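PDB 3MQ0: transcriptional repressor of the blcABC operon from Agrobacterium tumefaciens, which represses the blcABC operon as a transcription factor that probably binds DNA through a helix-turn-helix domain and is regulated via oligomerization. Local coordinates for residues M151-P156 against Q182-R187; I163-L168 against M175-F180. All blocks are in the same frame, centred on the assembly; numbering follows the deposited sequence.

Contact 1: M151-P156 against Q182-R187; sequences MRLPAP and QPLTSR
Leu184 is extended toward Leu153 and Pro154, with CG anti to its carbonyl carbon (chi1 -66°) and CD1 anti to CA (chi2 -169°). CD1 is therefore the outermost methyl. It alone makes the two closest approaches. Leu153 also has its CD1 anti to CA (chi2 178°), but its other branch, CD2, turns to the 182-187 segment. Leu184 points its methyl at the flank of the Leu153 branch, with Leu153 CD2 4.3 Å from Leu184 CD1. The same Leu184 CD1 sits 4.3 Å from Pro154 CD, approaching that corner of the ring obliquely. Pro154 CG lies a little farther from Leu184 CD1, at 4.7 Å. The second branch of Leu184 stays back, with its CD2 5.1 Å from Pro154 CG. One methyl thus rests in the angle between a leucine branch and a proline ring. The distances are loose, and little surface is buried. This is a light apolar touch at the protein surface, made by side chains whose backbones stay well apart.

The loop just past Leu184 is shaped by polar bonds. Thr185 OG1 accepts from Arg187 N at 3.0 Å, which makes an ST turn. The same hydroxyl is also hydrogen-bonded to Gly212 O. Ser188 OG bonds to the backbone N of both Leu184 and Thr185.

Strand 152-154 is an outer strand of the six-stranded antiparallel sheet of the IclR C-terminal region. It runs beside strand 130-137, with backbone bonds from Leu153 to Val131. The 182-187 segment belongs to the loop between helices 170-176 and 192-205. The contact therefore brings that loop against the end of the edge strand, just ahead of helix 159-165.

Contact 2: I163-L168 against M175-F180; sequences ILLSDL and MLFSQF
Leu165 reaches Phe177 with both of its methyls. Leu165 CD1 is 3.8 Å from Phe177 CE2 and 3.9 Å from Phe177 CZ. CD2 of Leu165 lies 4.0 Å from the same Phe177 CE2. The two methyls lie on opposite sides of the ring plane, and the leucine fork straddles the CE2-CZ bond at an oblique angle. Leu165 CD2 also meets Leu176 CD1 at 4.0 Å. Leu176 CD1 in turn meets Leu168 CD2 at 3.5 Å, where the two side chains cross at about a right angle. Leu176 CD1 is thus shared by two leucines. All of these are apolar contacts.

One shell out, the Phe177 ring is backed by its own neighbour: Leu176 CB lies 3.8 Å above the ring plane, over its centre. Phe177 CG is anti to its carbonyl carbon (chi1 -62°), which sends the ring toward Leu165. Leu165 and Leu168 are held in step by a type I beta turn, with Leu168 N bonded to Leu165 O at 3.0 Å. Ser166 OG donates to Ile163 O at 2.7 Å and ties the turn back to the helix.

The contact packs the C-terminal ends of consecutive helices 159-165 and 170-176 together in the IclR C-terminal region, which has a GAF fold. Leu165 and Ser166 also touch Leu199 of helix 192-205, and Leu165 and Leu176 rest on Arg126 of strand 120-127.

In the fold
The two contacts have centres about 13 Å apart, on the same side of the chain's centre and within the IclR C-terminal region, which has a GAF fold. Contact 2 is nested in the loop that contact 1 closes: the chain runs from strand 152-154 through helices 159-165 and 170-176 to the 182-187 segment. The two meet directly. Pro156 CG packs 3.4 Å from Phe177 CZ, and Ala155 CB lies 3.8 Å from Leu165 CD1. Ala155 and Pro156, which follow the strand, thus pack on the Leu165 and Phe177 of contact 2. Both contacts are structural packing; a helix-turn-helix domain elsewhere in the chain probably binds DNA.

Contact 1: M151-P156 against Q182-R187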
# COMPACT_ATOMS: atom_id res chain seq x y z
N MET B 151 -28.19 -7.45 8.61
CA MET B 151 -29.33 -6.54 8.66
C MET B 151 -28.97 -5.18 8.04
O MET B 151 -27.81 -4.78 8.07
CB MET B 151 -29.75 -6.38 10.12
CG MET B 151 -30.52 -5.15 10.46
SD MET B 151 -31.01 -5.30 12.18
CE MET B 151 -30.91 -3.60 12.70
N ARG B 152 -29.96 -4.50 7.44
CA ARG B 152 -29.79 -3.16 6.85
C ARG B 152 -30.71 -2.13 7.48
O ARG B 152 -31.85 -2.43 7.79
CB ARG B 152 -30.09 -3.18 5.35
CG ARG B 152 -29.30 -4.22 4.60
CD ARG B 152 -29.51 -4.19 3.09
NE ARG B 152 -28.48 -5.03 2.49
CZ ARG B 152 -27.48 -4.60 1.74
NH1 ARG B 152 -27.38 -3.31 1.42
NH2 ARG B 152 -26.59 -5.46 1.27
N LEU B 153 -30.20 -0.91 7.65
CA LEU B 153 -31.00 0.22 8.09
C LEU B 153 -30.63 1.47 7.28
O LEU B 153 -29.53 1.54 6.74
CB LEU B 153 -30.76 0.49 9.58
CG LEU B 153 -31.44 -0.50 10.53
CD1 LEU B 153 -31.09 -0.16 11.98
CD2 LEU B 153 -32.93 -0.48 10.33
N PRO B 154 -31.53 2.46 7.21
CA PRO B 154 -31.20 3.72 6.52
C PRO B 154 -30.06 4.46 7.19
O PRO B 154 -30.12 4.75 8.39
CB PRO B 154 -32.49 4.55 6.64
CG PRO B 154 -33.57 3.54 6.89
CD PRO B 154 -32.92 2.44 7.68
N ALA B 155 -29.02 4.76 6.42
CA ALA B 155 -27.86 5.47 6.94
C ALA B 155 -28.19 6.80 7.63
O ALA B 155 -27.54 7.16 8.61
CB ALA B 155 -26.84 5.70 5.84
N PRO B 156 -29.20 7.54 7.13
CA PRO B 156 -29.41 8.85 7.77
C PRO B 156 -29.92 8.76 9.21
O PRO B 156 -29.77 9.74 9.93
CB PRO B 156 -30.49 9.50 6.89
CG PRO B 156 -30.27 8.89 5.55
CD PRO B 156 -29.91 7.44 5.84
N GLN B 182 -38.25 7.35 4.28
CA GLN B 182 -39.36 7.61 5.18
C GLN B 182 -38.96 7.35 6.64
O GLN B 182 -38.16 6.46 6.91
CB GLN B 182 -40.55 6.71 4.82
CG GLN B 182 -41.17 7.00 3.46
CD GLN B 182 -41.90 8.34 3.40
OE1 GLN B 182 -42.79 8.61 4.21
NE2 GLN B 182 -41.51 9.18 2.45
N PRO B 183 -39.52 8.13 7.58
CA PRO B 183 -39.12 8.02 8.99
C PRO B 183 -39.45 6.67 9.63
O PRO B 183 -40.45 6.05 9.28
CB PRO B 183 -39.93 9.14 9.67
CG PRO B 183 -41.08 9.38 8.75
CD PRO B 183 -40.54 9.17 7.37
N LEU B 184 -38.61 6.22 10.56
CA LEU B 184 -38.90 5.02 11.34
C LEU B 184 -39.65 5.38 12.62
O LEU B 184 -40.47 4.60 13.10
CB LEU B 184 -37.62 4.24 11.66
CG LEU B 184 -36.88 3.62 10.47
CD1 LEU B 184 -35.80 2.65 10.92
CD2 LEU B 184 -37.86 2.92 9.53
N THR B 185 -39.35 6.55 13.18
CA THR B 185 -40.00 7.02 14.40
C THR B 185 -40.34 8.49 14.22
O THR B 185 -40.02 9.07 13.20
CB THR B 185 -39.08 6.87 15.65
OG1 THR B 185 -38.05 7.87 15.60
CG2 THR B 185 -38.43 5.50 15.70
N SER B 186 -40.98 9.09 15.22
CA SER B 186 -41.30 10.51 15.18
C SER B 186 -40.05 11.38 15.36
O SER B 186 -40.13 12.60 15.23
CB SER B 186 -42.32 10.86 16.25
OG SER B 186 -41.80 10.66 17.56
N ARG B 187 -38.91 10.75 15.64
CA ARG B 187 -37.67 11.51 15.82
C ARG B 187 -36.72 11.35 14.64
O ARG B 187 -35.70 12.04 14.56
CB ARG B 187 -36.94 11.06 17.08
CG ARG B 187 -37.83 10.88 18.28
CD ARG B 187 -37.72 12.05 19.21
NE ARG B 187 -36.35 12.27 19.63
CZ ARG B 187 -36.01 13.14 20.58
NH1 ARG B 187 -36.95 13.84 21.20
NH2 ARG B 187 -34.73 13.30 20.91

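Contact 2: I163-L168 against M175-F180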
# COMPACT_ATOMS: atom_id res chain seq x y z
N ILE B 163 -22.21 9.15 11.04
CA ILE B 163 -20.77 9.38 11.01
C ILE B 163 -20.19 9.04 9.63
O ILE B 163 -19.36 9.79 9.12
CB ILE B 163 -20.01 8.68 12.19
CG1 ILE B 163 -18.59 9.26 12.33
CG2 ILE B 163 -19.91 7.20 11.98
CD1 ILE B 163 -18.49 10.49 13.18
N LEU B 164 -20.64 7.95 9.02
CA LEU B 164 -20.15 7.59 7.69
C LEU B 164 -20.60 8.59 6.62
O LEU B 164 -19.84 8.93 5.71
CB LEU B 164 -20.52 6.15 7.31
CG LEU B 164 -19.93 5.10 8.27
CD1 LEU B 164 -20.49 3.72 7.99
CD2 LEU B 164 -18.40 5.10 8.17
N LEU B 165 -21.83 9.10 6.73
CA LEU B 165 -22.32 10.11 5.79
C LEU B 165 -21.63 11.46 5.99
O LEU B 165 -21.61 12.29 5.08
CB LEU B 165 -23.84 10.28 5.95
CG LEU B 165 -24.71 9.14 5.42
CD1 LEU B 165 -26.18 9.40 5.73
CD2 LEU B 165 -24.52 8.93 3.90
N SER B 166 -21.07 11.69 7.17
CA SER B 166 -20.47 12.99 7.45
C SER B 166 -19.19 13.20 6.63
O SER B 166 -18.71 14.31 6.52
CB SER B 166 -20.21 13.20 8.95
OG SER B 166 -19.10 12.46 9.39
N ASP B 167 -18.66 12.17 6.01
CA ASP B 167 -17.54 12.39 5.16
C ASP B 167 -17.89 12.71 3.74
O ASP B 167 -17.03 12.93 2.98
CB ASP B 167 -16.57 11.25 5.21
CG ASP B 167 -17.25 9.96 5.30
OD1 ASP B 167 -17.28 9.40 6.39
OD2 ASP B 167 -17.79 9.49 4.31
N LEU B 168 -19.16 12.68 3.40
CA LEU B 168 -19.63 13.03 2.06
C LEU B 168 -19.88 14.53 1.91
O LEU B 168 -20.29 15.20 2.87
CB LEU B 168 -20.92 12.28 1.74
CG LEU B 168 -20.74 10.80 1.38
CD1 LEU B 168 -19.93 10.06 2.41
CD2 LEU B 168 -22.10 10.15 1.18
N MET B 175 -26.95 13.25 -4.43
CA MET B 175 -27.04 12.11 -5.33
C MET B 175 -27.64 10.89 -4.63
O MET B 175 -28.39 10.12 -5.23
CB MET B 175 -25.67 11.75 -5.89
CG MET B 175 -25.09 12.84 -6.75
SD MET B 175 -24.56 12.18 -8.33
CE MET B 175 -24.80 13.62 -9.36
N LEU B 176 -27.29 10.71 -3.37
CA LEU B 176 -27.78 9.57 -2.61
C LEU B 176 -29.23 9.71 -2.20
O LEU B 176 -29.95 8.72 -2.15
CB LEU B 176 -26.96 9.40 -1.33
CG LEU B 176 -25.77 8.47 -1.39
CD1 LEU B 176 -25.01 8.55 -0.07
CD2 LEU B 176 -26.25 7.05 -1.67
N PHE B 177 -29.65 10.94 -1.90
CA PHE B 177 -30.92 11.14 -1.22
C PHE B 177 -31.89 12.07 -1.93
O PHE B 177 -32.59 12.84 -1.27
CB PHE B 177 -30.66 11.65 0.20
CG PHE B 177 -29.89 10.67 1.05
CD1 PHE B 177 -30.38 9.39 1.25
CD2 PHE B 177 -28.70 11.03 1.65
CE1 PHE B 177 -29.68 8.47 2.03
CE2 PHE B 177 -28.00 10.13 2.43
CZ PHE B 177 -28.48 8.85 2.61
N SER B 178 -31.94 11.99 -3.25
CA SER B 178 -32.95 12.72 -4.02
C SER B 178 -34.33 12.35 -3.48
O SER B 178 -35.18 13.21 -3.27
CB SER B 178 -32.84 12.36 -5.51
OG SER B 178 -32.94 10.96 -5.71
N GLN B 179 -34.52 11.06 -3.23
CA GLN B 179 -35.65 10.59 -2.44
C GLN B 179 -35.15 10.29 -1.04
O GLN B 179 -34.34 9.39 -0.83
CB GLN B 179 -36.24 9.33 -3.05
CG GLN B 179 -36.71 9.49 -4.49
CD GLN B 179 -37.17 8.18 -5.10
OE1 GLN B 179 -36.40 7.22 -5.17
NE2 GLN B 179 -38.43 8.13 -5.52
N PHE B 180 -35.64 11.04 -0.06
CA PHE B 180 -35.23 10.84 1.31
C PHE B 180 -36.01 9.67 1.95
O PHE B 180 -37.21 9.55 1.75
CB PHE B 180 -35.44 12.13 2.09
CG PHE B 180 -34.57 12.24 3.27
CD1 PHE B 180 -33.24 12.65 3.14
CD2 PHE B 180 -35.04 11.91 4.53
CE1 PHE B 180 -32.41 12.72 4.24
CE2 PHE B 180 -34.22 11.99 5.63
CZ PHE B 180 -32.91 12.40 5.49